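Adenylate cyclase-like protein (Chlamydia trachomatis, PDB 3GQS) is of unknown function, but this piece of a longer, probably membrane-anchored protein is an FHA domain, a fold whose relatives commonly bind phosphothreonine peptides. Local coordinates at residues Arg4-Val9 / Gly16-Leu21; Gly24-Val29 / Lys51-Asn56; Arg47-Ile52 / Asn69-Glu74; Ser59-Asp64 / Gln81-Ala86. One frame throughout, in Å; residues are numbered along the deposited sequence. Where two conformers were deposited one is given.

Interaction 1 of 4, residues Arg4-Val9 / Gly16-Leu21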
# COMPACT_ATOMS: atom_id res chain seq x y z
N ARG A 4 9.28 -13.17 -2.71
CA ARG A 4 8.72 -12.27 -3.74
C ARG A 4 7.36 -11.66 -3.35
O ARG A 4 6.36 -12.38 -3.28
CB ARG A 4 8.58 -13.09 -5.02
CG ARG A 4 8.25 -12.34 -6.24
CD ARG A 4 7.89 -13.28 -7.38
NE ARG A 4 7.51 -12.52 -8.56
CZ ARG A 4 8.36 -11.90 -9.38
NH1 ARG A 4 7.88 -11.26 -10.43
NH2 ARG A 4 9.69 -11.97 -9.19
N PHE A 5 7.32 -10.36 -3.10
CA PHE A 5 6.07 -9.68 -2.71
C PHE A 5 5.40 -9.01 -3.90
O PHE A 5 6.06 -8.44 -4.73
CB PHE A 5 6.30 -8.56 -1.68
CG PHE A 5 6.77 -9.03 -0.33
CD1 PHE A 5 5.85 -9.42 0.65
CD2 PHE A 5 8.15 -9.05 -0.02
CE1 PHE A 5 6.29 -9.85 1.93
CE2 PHE A 5 8.59 -9.46 1.23
CZ PHE A 5 7.66 -9.86 2.21
N LEU A 6 4.07 -9.03 -3.88
CA LEU A 6 3.28 -8.33 -4.90
C LEU A 6 2.16 -7.58 -4.22
O LEU A 6 1.59 -8.06 -3.26
CB LEU A 6 2.74 -9.31 -5.98
CG LEU A 6 3.79 -9.90 -6.93
CD1 LEU A 6 4.12 -11.39 -6.57
CD2 LEU A 6 3.35 -9.74 -8.40
N LEU A 7 1.83 -6.41 -4.72
CA LEU A 7 0.74 -5.67 -4.18
C LEU A 7 -0.45 -5.98 -5.11
O LEU A 7 -0.36 -5.75 -6.30
CB LEU A 7 1.06 -4.16 -4.13
CG LEU A 7 -0.06 -3.27 -3.52
CD1 LEU A 7 0.44 -2.01 -2.90
CD2 LEU A 7 -1.06 -2.91 -4.54
N LYS A 8 -1.51 -6.54 -4.59
CA LYS A 8 -2.70 -6.69 -5.47
C LYS A 8 -3.86 -5.80 -5.00
O LYS A 8 -4.22 -5.81 -3.84
CB LYS A 8 -3.11 -8.14 -5.74
CG LYS A 8 -3.34 -8.99 -4.60
CD LYS A 8 -3.96 -10.37 -5.00
CE LYS A 8 -3.04 -11.23 -5.91
NZ LYS A 8 -3.59 -12.60 -6.23
N VAL A 9 -4.39 -5.02 -5.90
CA VAL A 9 -5.62 -4.24 -5.64
C VAL A 9 -6.89 -5.13 -5.75
O VAL A 9 -7.10 -5.77 -6.77
CB VAL A 9 -5.76 -3.13 -6.62
CG1 VAL A 9 -7.13 -2.33 -6.40
CG2 VAL A 9 -4.54 -2.21 -6.56
N GLY A 16 -7.98 -5.81 -9.67
CA GLY A 16 -7.17 -6.67 -10.53
C GLY A 16 -5.68 -6.31 -10.49
O GLY A 16 -4.81 -7.22 -10.42
N ALA A 17 -5.37 -5.00 -10.51
CA ALA A 17 -3.97 -4.52 -10.63
C ALA A 17 -3.01 -5.34 -9.72
O ALA A 17 -3.34 -5.59 -8.57
CB ALA A 17 -3.89 -3.02 -10.32
N GLU A 18 -1.87 -5.76 -10.26
CA GLU A 18 -0.82 -6.44 -9.44
C GLU A 18 0.62 -6.04 -9.82
O GLU A 18 1.00 -6.09 -10.97
CB GLU A 18 -1.03 -7.93 -9.50
CG GLU A 18 -0.21 -8.78 -8.52
CD GLU A 18 -0.75 -10.22 -8.46
OE1 GLU A 18 -1.70 -10.52 -9.24
OE2 GLU A 18 -0.23 -11.05 -7.65
N PHE A 19 1.39 -5.66 -8.80
CA PHE A 19 2.73 -5.05 -8.98
C PHE A 19 3.77 -5.67 -8.04
O PHE A 19 3.60 -5.72 -6.84
CB PHE A 19 2.66 -3.54 -8.75
CG PHE A 19 3.79 -2.74 -9.42
CD1 PHE A 19 4.09 -2.92 -10.76
CD2 PHE A 19 4.50 -1.79 -8.70
CE1 PHE A 19 5.10 -2.19 -11.37
CE2 PHE A 19 5.51 -1.06 -9.29
CZ PHE A 19 5.81 -1.26 -10.64
N HIS A 20 4.87 -6.15 -8.62
CA HIS A 20 5.99 -6.72 -7.86
C HIS A 20 6.67 -5.59 -7.13
O HIS A 20 7.03 -4.61 -7.72
CB HIS A 20 6.96 -7.39 -8.81
CG HIS A 20 8.20 -7.91 -8.17
ND1 HIS A 20 9.40 -7.98 -8.86
CD2 HIS A 20 8.44 -8.44 -6.95
CE1 HIS A 20 10.33 -8.51 -8.08
NE2 HIS A 20 9.78 -8.81 -6.92
N LEU A 21 6.75 -5.72 -5.83
CA LEU A 21 7.36 -4.72 -4.98
C LEU A 21 8.75 -5.29 -4.59
O LEU A 21 8.86 -6.32 -3.92
CB LEU A 21 6.49 -4.44 -3.74
CG LEU A 21 5.08 -3.88 -3.97
CD1 LEU A 21 4.39 -3.61 -2.63
CD2 LEU A 21 5.08 -2.65 -4.81
O HOH W 1 10.08 -8.79 -3.51
O HOH W 2 -0.76 -13.28 -6.78

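Interaction 2 of 4, residues Gly24-Val29 / Lys51-Asn56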
# COMPACT_ATOMS: atom_id res chain seq x y z
N GLY A 24 14.18 -4.02 -0.71
CA GLY A 24 15.01 -2.79 -0.58
C GLY A 24 14.42 -1.56 -1.27
O GLY A 24 15.07 -0.53 -1.42
N LYS A 25 13.16 -1.63 -1.71
CA LYS A 25 12.57 -0.45 -2.37
C LYS A 25 11.38 0.06 -1.63
O LYS A 25 10.77 -0.65 -0.85
CB LYS A 25 12.26 -0.73 -3.84
CG LYS A 25 13.54 -1.18 -4.60
CD LYS A 25 13.71 -0.52 -5.95
CE LYS A 25 15.09 -0.85 -6.55
NZ LYS A 25 15.06 -2.18 -7.30
N THR A 26 11.07 1.31 -1.91
CA THR A 26 9.98 2.06 -1.30
C THR A 26 9.01 2.48 -2.41
O THR A 26 9.45 2.94 -3.45
CB THR A 26 10.51 3.34 -0.66
OG1 THR A 26 11.54 3.01 0.31
CG2 THR A 26 9.40 4.18 -0.02
N TYR A 27 7.71 2.36 -2.16
CA TYR A 27 6.70 2.68 -3.18
C TYR A 27 5.61 3.56 -2.58
O TYR A 27 5.08 3.30 -1.55
CB TYR A 27 6.05 1.39 -3.73
CG TYR A 27 6.99 0.46 -4.46
CD1 TYR A 27 7.00 0.38 -5.84
CD2 TYR A 27 7.81 -0.39 -3.76
CE1 TYR A 27 7.84 -0.50 -6.49
CE2 TYR A 27 8.67 -1.25 -4.42
CZ TYR A 27 8.70 -1.28 -5.76
OH TYR A 27 9.59 -2.17 -6.37
N ILE A 28 5.28 4.60 -3.26
CA ILE A 28 4.25 5.51 -2.78
C ILE A 28 2.95 5.16 -3.49
O ILE A 28 2.94 5.02 -4.69
CB ILE A 28 4.64 6.94 -3.12
CG1 ILE A 28 5.96 7.30 -2.36
CG2 ILE A 28 3.53 7.90 -2.78
CD1 ILE A 28 6.58 8.67 -2.81
N VAL A 29 1.89 5.01 -2.73
CA VAL A 29 0.57 4.69 -3.30
C VAL A 29 -0.27 5.99 -3.22
O VAL A 29 -0.39 6.56 -2.18
CB VAL A 29 -0.12 3.51 -2.57
CG1 VAL A 29 -1.59 3.18 -3.20
CG2 VAL A 29 0.77 2.28 -2.57
N LYS A 51 3.06 4.87 2.03
CA LYS A 51 4.34 4.46 1.52
C LYS A 51 4.63 3.07 1.99
O LYS A 51 4.38 2.75 3.12
CB LYS A 51 5.43 5.40 2.02
CG LYS A 51 6.64 5.27 1.16
CD LYS A 51 7.31 6.63 0.79
CE LYS A 51 7.89 7.31 1.92
NZ LYS A 51 8.32 8.72 1.48
N ILE A 52 5.12 2.23 1.09
CA ILE A 52 5.39 0.83 1.40
C ILE A 52 6.87 0.59 1.22
O ILE A 52 7.41 0.79 0.16
CB ILE A 52 4.54 -0.15 0.51
CG1 ILE A 52 3.06 0.17 0.67
CG2 ILE A 52 4.87 -1.66 0.80
CD1 ILE A 52 2.12 -0.69 -0.27
N ILE A 53 7.52 0.21 2.29
CA ILE A 53 8.96 0.04 2.32
C ILE A 53 9.26 -1.42 2.46
O ILE A 53 8.92 -2.05 3.45
CB ILE A 53 9.58 0.82 3.48
CG1 ILE A 53 9.44 2.33 3.22
CG2 ILE A 53 11.08 0.44 3.70
CD1 ILE A 53 9.11 3.13 4.46
N ILE A 54 9.90 -1.98 1.46
CA ILE A 54 10.27 -3.39 1.54
C ILE A 54 11.72 -3.42 1.95
O ILE A 54 12.59 -2.95 1.24
CB ILE A 54 10.03 -4.17 0.24
CG1 ILE A 54 8.50 -4.28 -0.00
CG2 ILE A 54 10.60 -5.59 0.36
CD1 ILE A 54 8.05 -3.37 -0.97
N GLY A 55 11.94 -3.93 3.15
CA GLY A 55 13.28 -4.05 3.69
C GLY A 55 13.99 -5.16 2.95
O GLY A 55 13.38 -5.92 2.21
N ASN A 56 15.28 -5.26 3.15
CA ASN A 56 16.04 -6.26 2.44
C ASN A 56 15.89 -7.67 3.01
O ASN A 56 16.41 -8.62 2.42
CB ASN A 56 17.51 -5.85 2.35
CG ASN A 56 17.71 -4.82 1.25
OD1 ASN A 56 17.27 -5.04 0.07
ND2 ASN A 56 18.31 -3.67 1.62

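Interaction 3 of 4, residues Arg47-Ile52 / Asn69-Glu74. With PO4 (phosphate ion), chain C.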
# COMPACT_ATOMS: atom_id res chain seq x y z
N ARG A 47 -3.23 12.41 -2.94
CA ARG A 47 -2.30 12.52 -4.06
C ARG A 47 -1.10 11.57 -3.81
O ARG A 47 -0.69 10.80 -4.67
CB ARG A 47 -1.82 13.94 -4.21
CG ARG A 47 -2.88 14.88 -4.71
CD ARG A 47 -2.49 16.36 -4.59
NE ARG A 47 -3.60 17.23 -4.95
CZ ARG A 47 -4.61 17.60 -4.15
NH1 ARG A 47 -4.69 17.20 -2.90
NH2 ARG A 47 -5.52 18.43 -4.59
N GLN A 48 -0.63 11.62 -2.59
CA GLN A 48 0.26 10.59 -2.05
C GLN A 48 -0.21 10.21 -0.67
O GLN A 48 -0.33 11.01 0.22
CB GLN A 48 1.74 11.04 -2.07
CG GLN A 48 2.08 12.24 -1.15
CD GLN A 48 3.52 12.70 -1.36
OE1 GLN A 48 4.46 11.88 -1.37
NE2 GLN A 48 3.70 14.00 -1.56
N HIS A 49 -0.50 8.94 -0.51
CA HIS A 49 -1.31 8.52 0.58
C HIS A 49 -0.55 7.67 1.62
O HIS A 49 -0.68 7.87 2.83
CB HIS A 49 -2.45 7.70 -0.01
CG HIS A 49 -3.55 7.41 0.96
ND1 HIS A 49 -4.84 7.87 0.79
CD2 HIS A 49 -3.55 6.71 2.12
CE1 HIS A 49 -5.57 7.49 1.83
NE2 HIS A 49 -4.81 6.77 2.65
N ALA A 50 0.17 6.69 1.11
CA ALA A 50 0.79 5.64 1.90
C ALA A 50 2.11 5.32 1.22
O ALA A 50 2.23 5.44 0.03
CB ALA A 50 -0.08 4.36 1.96
N LYS A 51 3.06 4.87 2.03
CA LYS A 51 4.34 4.46 1.52
C LYS A 51 4.63 3.07 1.99
O LYS A 51 4.38 2.75 3.12
CB LYS A 51 5.43 5.40 2.02
CG LYS A 51 6.64 5.27 1.16
CD LYS A 51 7.31 6.63 0.79
CE LYS A 51 7.89 7.31 1.92
NZ LYS A 51 8.32 8.72 1.48
N ILE A 52 5.12 2.23 1.09
CA ILE A 52 5.39 0.83 1.40
C ILE A 52 6.87 0.59 1.22
O ILE A 52 7.41 0.79 0.16
CB ILE A 52 4.54 -0.15 0.51
CG1 ILE A 52 3.06 0.17 0.67
CG2 ILE A 52 4.87 -1.66 0.80
CD1 ILE A 52 2.12 -0.69 -0.27
N ASN A 69 -7.82 10.43 4.63
CA ASN A 69 -8.68 9.35 5.17
C ASN A 69 -7.96 8.27 6.00
O ASN A 69 -8.58 7.35 6.54
CB ASN A 69 -9.35 8.63 3.98
CG ASN A 69 -10.39 9.51 3.28
OD1 ASN A 69 -11.10 10.29 3.92
ND2 ASN A 69 -10.48 9.39 1.96
N GLY A 70 -6.64 8.34 6.04
CA GLY A 70 -5.86 7.45 6.90
C GLY A 70 -5.52 6.16 6.19
O GLY A 70 -5.91 5.92 5.05
N VAL A 71 -4.77 5.33 6.88
CA VAL A 71 -4.36 4.02 6.37
C VAL A 71 -4.85 2.98 7.37
O VAL A 71 -4.46 3.03 8.54
CB VAL A 71 -2.84 3.93 6.19
CG1 VAL A 71 -2.45 2.48 5.88
CG2 VAL A 71 -2.37 4.86 5.08
N ILE A 72 -5.74 2.11 6.91
CA ILE A 72 -6.41 1.11 7.76
C ILE A 72 -5.85 -0.25 7.41
O ILE A 72 -5.90 -0.66 6.25
CB ILE A 72 -7.95 1.02 7.54
CG1 ILE A 72 -8.64 2.32 7.96
CG2 ILE A 72 -8.57 -0.16 8.34
CD1 ILE A 72 -10.08 2.10 8.40
N VAL A 73 -5.31 -0.94 8.42
CA VAL A 73 -4.86 -2.33 8.23
C VAL A 73 -5.78 -3.22 9.09
O VAL A 73 -5.96 -3.01 10.30
CB VAL A 73 -3.33 -2.55 8.53
CG1 VAL A 73 -2.90 -3.98 8.14
CG2 VAL A 73 -2.48 -1.55 7.75
N GLU A 74 -6.40 -4.19 8.43
CA GLU A 74 -7.25 -5.19 9.11
C GLU A 74 -8.09 -4.52 10.17
O GLU A 74 -8.04 -4.89 11.37
CB GLU A 74 -6.38 -6.26 9.76
CG GLU A 74 -5.51 -7.05 8.79
CD GLU A 74 -6.09 -8.40 8.45
OE1 GLU A 74 -6.42 -9.12 9.39
OE2 GLU A 74 -6.21 -8.74 7.25
P PO4 C . -4.33 15.16 -0.12
O1 PO4 C . -3.54 14.83 1.11
O2 PO4 C . -5.59 14.27 0.03
O3 PO4 C . -4.68 16.63 -0.18
O4 PO4 C . -3.70 14.92 -1.46

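Interaction 4 of 4, residues Ser59-Asp64 / Gln81-Ala86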
# COMPACT_ATOMS: atom_id res chain seq x y z
N SER A 59 10.84 -8.26 5.35
CA SER A 59 9.98 -7.46 6.22
C SER A 59 9.40 -6.27 5.46
O SER A 59 10.05 -5.68 4.60
CB SER A 59 10.77 -6.95 7.40
OG SER A 59 12.05 -6.54 6.95
N VAL A 60 8.18 -5.91 5.80
CA VAL A 60 7.52 -4.79 5.16
C VAL A 60 6.99 -3.79 6.17
O VAL A 60 6.47 -4.15 7.20
CB VAL A 60 6.35 -5.25 4.25
CG1 VAL A 60 5.85 -4.08 3.43
CG2 VAL A 60 6.79 -6.34 3.31
N LEU A 61 7.12 -2.51 5.83
CA LEU A 61 6.55 -1.45 6.64
C LEU A 61 5.59 -0.65 5.81
O LEU A 61 5.77 -0.45 4.62
CB LEU A 61 7.63 -0.53 7.21
CG LEU A 61 8.54 -1.13 8.31
CD1 LEU A 61 9.92 -0.38 8.39
CD2 LEU A 61 7.86 -1.12 9.69
N ILE A 62 4.55 -0.17 6.44
CA ILE A 62 3.65 0.73 5.76
C ILE A 62 3.55 1.96 6.62
O ILE A 62 3.68 1.92 7.83
CB ILE A 62 2.27 0.13 5.52
CG1 ILE A 62 1.39 1.15 4.78
CG2 ILE A 62 1.64 -0.32 6.84
CD1 ILE A 62 0.37 0.52 3.79
N GLU A 63 3.29 3.06 5.95
CA GLU A 63 3.41 4.37 6.52
C GLU A 63 2.34 5.26 5.94
O GLU A 63 2.11 5.24 4.75
CB GLU A 63 4.78 4.87 6.08
CG GLU A 63 5.25 6.04 6.71
CD GLU A 63 6.74 6.20 6.46
OE1 GLU A 63 7.13 6.41 5.28
OE2 GLU A 63 7.50 6.06 7.42
N ASP A 64 1.72 6.06 6.77
CA ASP A 64 0.75 7.05 6.32
C ASP A 64 1.42 8.39 5.98
O ASP A 64 2.16 8.92 6.77
CB ASP A 64 -0.29 7.25 7.42
CG ASP A 64 -1.44 8.14 6.98
OD1 ASP A 64 -1.50 8.53 5.78
OD2 ASP A 64 -2.28 8.44 7.83
N GLN A 81 3.24 4.62 11.48
CA GLN A 81 3.97 3.66 10.67
C GLN A 81 3.90 2.29 11.31
O GLN A 81 4.28 2.16 12.45
CB GLN A 81 5.46 4.05 10.58
CG GLN A 81 6.24 3.13 9.62
CD GLN A 81 7.74 3.14 9.79
OE1 GLN A 81 8.47 3.20 8.81
NE2 GLN A 81 8.20 3.04 11.02
N SER A 82 3.53 1.26 10.56
CA SER A 82 3.55 -0.11 11.15
C SER A 82 4.04 -1.21 10.21
O SER A 82 4.20 -0.99 9.02
CB SER A 82 2.19 -0.46 11.77
OG SER A 82 1.27 -1.01 10.82
N THR A 83 4.29 -2.37 10.79
CA THR A 83 4.58 -3.61 10.10
C THR A 83 3.36 -4.02 9.30
O THR A 83 2.22 -3.88 9.73
CB THR A 83 4.92 -4.73 11.10
OG1 THR A 83 6.12 -4.37 11.75
CG2 THR A 83 5.14 -6.08 10.44
N LEU A 84 3.62 -4.51 8.10
CA LEU A 84 2.57 -5.01 7.23
C LEU A 84 3.01 -6.41 6.88
O LEU A 84 4.14 -6.61 6.45
CB LEU A 84 2.43 -4.16 5.98
CG LEU A 84 1.32 -4.57 5.02
CD1 LEU A 84 -0.11 -4.41 5.65
CD2 LEU A 84 1.48 -3.76 3.75
N SER A 85 2.12 -7.36 7.09
CA SER A 85 2.41 -8.77 6.84
C SER A 85 1.71 -9.24 5.54
O SER A 85 0.72 -8.65 5.10
CB SER A 85 1.98 -9.63 8.05
OG SER A 85 2.80 -9.34 9.18
N ALA A 86 2.27 -10.26 4.92
CA ALA A 86 1.59 -10.92 3.81
C ALA A 86 0.11 -11.22 4.23
O ALA A 86 -0.18 -11.47 5.38
CB ALA A 86 2.34 -12.22 3.39

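Interaction 1 of 4, residues Arg4-Val9 / Gly16-Leu21
Arg4 and His20 stack across the open end of the beta hairpin formed by strands 4-9 and 18-21, at the margin of one sheet of the FHA beta sandwich. The Arg4 chain runs extended from CG to NE and brings its guanidinium over one face of the imidazole, with centres 4.0 Å apart and planes 21° from parallel. His20 CG lies anti to the backbone N (chi1 175°), which lays the ring beneath that group while its CD2 edge meets Phe5 O in the ring plane at 3.3 Å.

Leu6 shares this face; its CD2 touches Glu18 CG at 3.7 Å. Farther along, Lys8 and Glu18 lie side by side and point the same way, their charges forming a long salt bridge. Lys8 CE comes nearest the carboxylate, and a water accepts from Lys8 NZ and donates to Glu18 OE2.

Leu7 and Leu21 turn to the other face, toward the core, where Ile52 and Ile38 meet them. Backbone bonds zip the strands together, among them Leu7 N to Phe19 O at 2.8 Å. Toward the turn, Val9 CG2 rests on Ala17 CB at 3.9 Å, and Gly16 N donates to Val9 O at 3.0 Å.

Interaction 2 of 4, residues Gly24-Val29 / Lys51-Asn56
Tyr27 and Ile52 form an antiparallel hydrogen-bonded pair, each backbone N donating to the other's carbonyl O at 2.8 Å. The ladder continues with Ile54 N to Lys25 O, also 2.8 Å and nearly straight at 171°. At its far end Gly24 N makes a bent, weak bond to Ile54 O. Between these bonds the strands draw close, and Thr26 CA approaches Ile52 O to 3.2 Å in a CA-H...O contact.

Apolar contacts differ on the two faces. On the buried one, Ile54 CD1 comes obliquely to the Tyr27 ring, 4.1 Å from CD2, and Val29 CG2 meets Ile52 CD1 at 4.0 Å. On the other, Ile28 and Lys51 run alongside each other, the aliphatic part of the lysine passing Ile28 CG1, although the exact placing of the lysine carbons is doubtful. Thr26 and Ile53 also stand side by side there, OG1 being 3.7 Å from Ile53 CG1.

The polar end of the tyrosine is satisfied outside the pair, where its OH is hydrogen-bonded to Asp22 N. With one face packed inward and the other turned outward, strands 26-30 and 50-54 are central members of the mixed sheet in the FHA beta sandwich.

Interaction 3 of 4, residues Arg47-Ile52 / Asn69-Glu74
His49 NE2 donates a 2.8 Å hydrogen bond to Gly70 O, nearly straight at 167°. The oxygen lies in the plane of the imidazole, yet the donor sits well above the plane of the Gly70 carbonyl. CG anti to the backbone N (chi1 -168°) carries the ring across to the loop at Asn69 and Gly70. There its CD2 edge passes Val71 CG2 at 3.7 Å, and the same methyl touches Ala50 CB at 3.9 Å.

On its other nitrogen, ND1, the ring is hydrogen-bonded to Ser46 N. Held at both nitrogens, the imidazole is fixed in rotation and ties two loops together; a neutral ring with its proton on NE2 would fit this pattern. Asn69 adds a second tie through ND2 to Ser44 O. His49 and Ala50 both face Val29, forming a classic beta bulge where the strand begins.

Just upstream sits a phosphate ion, probably from the crystallisation liquor. Its O4 accepts from Arg47 N at 3.0 Å and Arg47 NH1 at 2.9 Å; the ion is also hydrogen-bonded to Ser46 OG. The Ser46-x-x-His49 and Asn69-Gly70 pairs match the signature motifs of FHA domains, and the ion probably marks the site where relatives bind the phosphate of phosphothreonine.

Interaction 4 of 4, residues Ser59-Asp64 / Gln81-Ala86
Ile62 holds CG1 anti to its backbone N (chi1 -179°), which leaves CG2 between N and the carbonyl carbon and directs this methyl at the neighbouring strand. CG2 lands 3.4 Å from Ser82 O and 4.0 Å from Leu84 CB. Leu84 likewise keeps CG anti to N (chi1 -178°), and the two side chains pass at a slant, both reaching inward to Val90 of the opposing sheet. Val60 completes this apolar group on the core side, its CG1 lying 4.3 Å from Leu84 CB.

The backbones beneath are joined by three bonds. Ile62 and Ser82 form the hydrogen-bonded pair: Ile62 N reaches Ser82 O at 2.7 Å and 174°, while Ser82 N returns a bond of 2.8 Å to Ile62 O. The third, Leu84 N to Val60 O at 3.0 Å, approaches from well above the carbonyl plane. Close by, Ser82 OG turns along its own strand and donates to Thr83 O at 3.2 Å.

Away from the core, Leu61 drapes its CD2 over the Ser82 carbonyl, 3.7 Å from the oxygen, and Glu63 shares this outer face with Gln81. Strand 81-83 is thus laid antiparallel along 60-64 as the terminal strand of the mixed sheet, one of the two layers of the FHA beta sandwich.

Interaction 1 lies in the antiparallel sheet of the sandwich, and interactions 2 and 4 lie in the mixed one, their centres about 9 Å apart. Strands 50-54 and 60-64, neighbours in that sheet, join these two. Interaction 3 shares Lys51 and Ile52 with interaction 2 and links the start of strand 50-54 to a loop leading into the antiparallel sheet; its centre is about 16 Å from that of interaction 1. Along the chain, interaction 1 closes before the others open, whereas the segments of interactions 3 and 4 alternate. The sheets meet through Leu7 and Leu21 on Ile52 and Ile54, and through Phe5 on Val60; the phosphate is held by the loop before strand 50-54, within interaction 3.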